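Local coordinates for protein probable threonyl-tRNA synthetase 1 (Aeropyrum pernix, PDB 3A32) that catalyses the ATP-dependent attachment of threonine to tRNA(Thr) as a zinc-binding class II aminoacyl-tRNA synthetase that lacks a cis-editing domain, at residues A[61-66]-A[309-314]. Sequence-based numbering, arbitrary orientation.
Sequences KFHARR and IHRALL. With ZN (zinc ion), chain G.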
loop_
_atom_site.group_PDB
_atom_site.type_symbol
_atom_site.label_atom_id
_atom_site.label_comp_id
_atom_site.label_asym_id
_atom_site.label_seq_id
_atom_site.Cartn_x
_atom_site.Cartn_y
_atom_site.Cartn_z
ATOM N N LYS A 61 8.679 3.026 -3.194
ATOM C CA LYS A 61 10.052 2.591 -3.493
ATOM C C LYS A 61 10.865 3.600 -4.282
ATOM O O LYS A 61 12.065 3.775 -3.983
ATOM C CB LYS A 61 10.061 1.212 -4.189
ATOM C CG LYS A 61 9.487 0.088 -3.291
ATOM C CD LYS A 61 9.280 -1.238 -4.016
ATOM C CE LYS A 61 8.811 -2.265 -3.005
ATOM N NZ LYS A 61 8.553 -3.613 -3.600
ATOM N N PHE A 62 10.238 4.251 -5.277
ATOM C CA PHE A 62 10.885 5.364 -6.008
ATOM C C PHE A 62 11.366 6.462 -5.053
ATOM O O PHE A 62 12.517 6.908 -5.126
ATOM C CB PHE A 62 9.979 5.974 -7.080
ATOM C CG PHE A 62 10.573 7.226 -7.738
ATOM C CD1 PHE A 62 11.745 7.143 -8.520
ATOM C CD2 PHE A 62 9.968 8.474 -7.574
ATOM C CE1 PHE A 62 12.309 8.301 -9.107
ATOM C CE2 PHE A 62 10.512 9.634 -8.138
ATOM C CZ PHE A 62 11.686 9.545 -8.930
ATOM N N HIS A 63 10.488 6.855 -4.121
ATOM C CA HIS A 63 10.848 7.850 -3.142
ATOM C C HIS A 63 11.875 7.404 -2.149
ATOM O O HIS A 63 12.805 8.154 -1.850
ATOM C CB HIS A 63 9.600 8.428 -2.503
ATOM C CG HIS A 63 8.876 9.358 -3.430
ATOM N ND1 HIS A 63 8.004 8.916 -4.404
ATOM C CD2 HIS A 63 8.939 10.701 -3.563
ATOM C CE1 HIS A 63 7.501 9.956 -5.044
ATOM N NE2 HIS A 63 8.093 11.048 -4.593
ATOM N N ALA A 64 11.764 6.176 -1.666
ATOM C CA ALA A 64 12.808 5.648 -0.775
ATOM C C ALA A 64 14.241 5.626 -1.429
ATOM O O ALA A 64 15.239 5.962 -0.776
ATOM C CB ALA A 64 12.405 4.324 -0.227
ATOM N N ARG A 65 14.330 5.311 -2.719
ATOM C CA ARG A 65 15.590 5.300 -3.462
ATOM C C ARG A 65 16.209 6.688 -3.747
ATOM O O ARG A 65 17.414 6.798 -3.986
ATOM C CB ARG A 65 15.343 4.582 -4.795
ATOM C CG ARG A 65 15.234 3.089 -4.568
ATOM C CD ARG A 65 14.468 2.356 -5.614
ATOM N NE ARG A 65 15.042 2.467 -6.958
ATOM C CZ ARG A 65 16.106 1.792 -7.404
ATOM N NH1 ARG A 65 16.757 0.943 -6.601
ATOM N NH2 ARG A 65 16.507 1.974 -8.672
ATOM N N ARG A 66 15.359 7.711 -3.764
ATOM C CA ARG A 66 15.702 9.093 -3.913
ATOM C C ARG A 66 15.948 9.797 -2.560
ATOM O O ARG A 66 16.176 10.982 -2.543
ATOM C CB ARG A 66 14.544 9.826 -4.657
ATOM C CG ARG A 66 14.203 9.302 -6.093
ATOM C CD ARG A 66 15.294 9.569 -7.139
ATOM N NE ARG A 66 15.537 11.004 -7.179
ATOM C CZ ARG A 66 16.230 11.678 -8.116
ATOM N NH1 ARG A 66 16.779 11.047 -9.155
ATOM N NH2 ARG A 66 16.349 13.008 -8.004
ATOM N N ILE A 309 8.885 22.753 2.623
ATOM C CA ILE A 309 8.285 22.571 1.330
ATOM C C ILE A 309 7.247 21.440 1.375
ATOM O O ILE A 309 7.497 20.383 1.945
ATOM C CB ILE A 309 9.380 22.307 0.234
ATOM C CG1 ILE A 309 10.256 23.539 0.045
ATOM C CG2 ILE A 309 8.738 21.859 -1.099
ATOM C CD1 ILE A 309 11.503 23.342 -0.807
ATOM N N HIS A 310 6.088 21.712 0.795
ATOM C CA HIS A 310 5.101 20.705 0.399
ATOM C C HIS A 310 5.374 20.417 -1.073
ATOM O O HIS A 310 5.582 21.357 -1.835
ATOM C CB HIS A 310 3.694 21.304 0.386
ATOM C CG HIS A 310 3.281 22.004 1.646
ATOM N ND1 HIS A 310 2.447 21.423 2.571
ATOM C CD2 HIS A 310 3.525 23.263 2.098
ATOM C CE1 HIS A 310 2.203 22.283 3.544
ATOM N NE2 HIS A 310 2.837 23.412 3.272
ATOM N N ARG A 311 5.351 19.152 -1.499
ATOM C CA ARG A 311 5.502 18.857 -2.930
ATOM C C ARG A 311 4.758 17.600 -3.333
ATOM O O ARG A 311 4.724 16.653 -2.578
ATOM C CB ARG A 311 6.986 18.769 -3.322
ATOM C CG ARG A 311 7.885 17.815 -2.508
ATOM C CD ARG A 311 8.214 16.502 -3.253
ATOM N NE ARG A 311 7.120 15.521 -3.345
ATOM C CZ ARG A 311 7.227 14.336 -3.962
ATOM N NH1 ARG A 311 8.383 13.965 -4.533
ATOM N NH2 ARG A 311 6.185 13.509 -4.001
ATOM N N ALA A 312 4.138 17.583 -4.511
ATOM C CA ALA A 312 3.681 16.330 -5.108
ATOM C C ALA A 312 4.174 16.341 -6.539
ATOM O O ALA A 312 4.355 17.410 -7.080
ATOM C CB ALA A 312 2.149 16.220 -5.044
ATOM N N LEU A 313 4.323 15.180 -7.174
ATOM C CA LEU A 313 4.679 15.089 -8.594
ATOM C C LEU A 313 3.442 14.979 -9.448
ATOM O O LEU A 313 3.332 15.679 -10.419
ATOM C CB LEU A 313 5.632 13.915 -8.894
ATOM C CG LEU A 313 6.852 13.700 -7.966
ATOM C CD1 LEU A 313 7.653 12.485 -8.423
ATOM C CD2 LEU A 313 7.791 14.918 -7.861
ATOM N N LEU A 314 2.523 14.080 -9.092
ATOM C CA LEU A 314 1.272 13.856 -9.812
ATOM C C LEU A 314 0.200 14.773 -9.240
ATOM O O LEU A 314 -0.552 15.375 -9.989
ATOM C CB LEU A 314 0.834 12.388 -9.650
ATOM C CG LEU A 314 1.851 11.281 -9.981
ATOM C CD1 LEU A 314 1.273 9.834 -9.818
ATOM C CD2 LEU A 314 2.432 11.502 -11.378
HETATM ZN ZN ZN G . 1.661 19.531 2.830
HETATM O O HOH W 1 1.319 18.639 1.047
#
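Arg311 donates a hydrogen bond from NH1 to NE2 of His63, 2.9 Å away, joining the end of helix 48-65 to strand 306-316. The donor lies in the imidazole plane, at the ring edge, whereas NE2 is tilted out of the guanidinium plane. The two flat groups are turned 72° against each other, and the N-H...N angle of 139° marks a bent bond. NH2 of Arg311 is also close to NE2 of His63, at 3.2 Å, and is itself hydrogen-bonded to the backbone oxygen of Asp163. On the far side of the imidazole, ND1 bonds to the carbonyl oxygen of Leu59, one turn back in the same helix, which fixes the ring's rotation and presents NE2 to the arginine. The arginine chain reaches it by bending at chi2 and chi3. A leucine in place of His63 would probably leave NH1 of Arg311 without this acceptor, the guanidinium still held from the Asp163 side but no longer from the helix.

Apolar contact comes from Leu313, whose CD1 meets the rim of the Phe62 ring at CE2, 4.0 Å away and near the ring plane. The same methyl lies 4.1 Å from NE2 of His63, so one leucine branch touches both helix side chains. Phe62 swings its ring away from its own backbone N (chi1 174°), which brings CE2 over one face of the His63 imidazole, toward its rim, while CG of Arg66 lies over one Phe62 face, again toward the rim. Val188 of helix 174-191 packs against both Phe62 and Leu313.

The strand that receives the helix also carries His310, next in sequence to Arg311, which binds zinc through ND1 with Cys112, His166 and a water. The buried contact thus ties a helix to the central antiparallel strands of the class II synthetase catalytic fold.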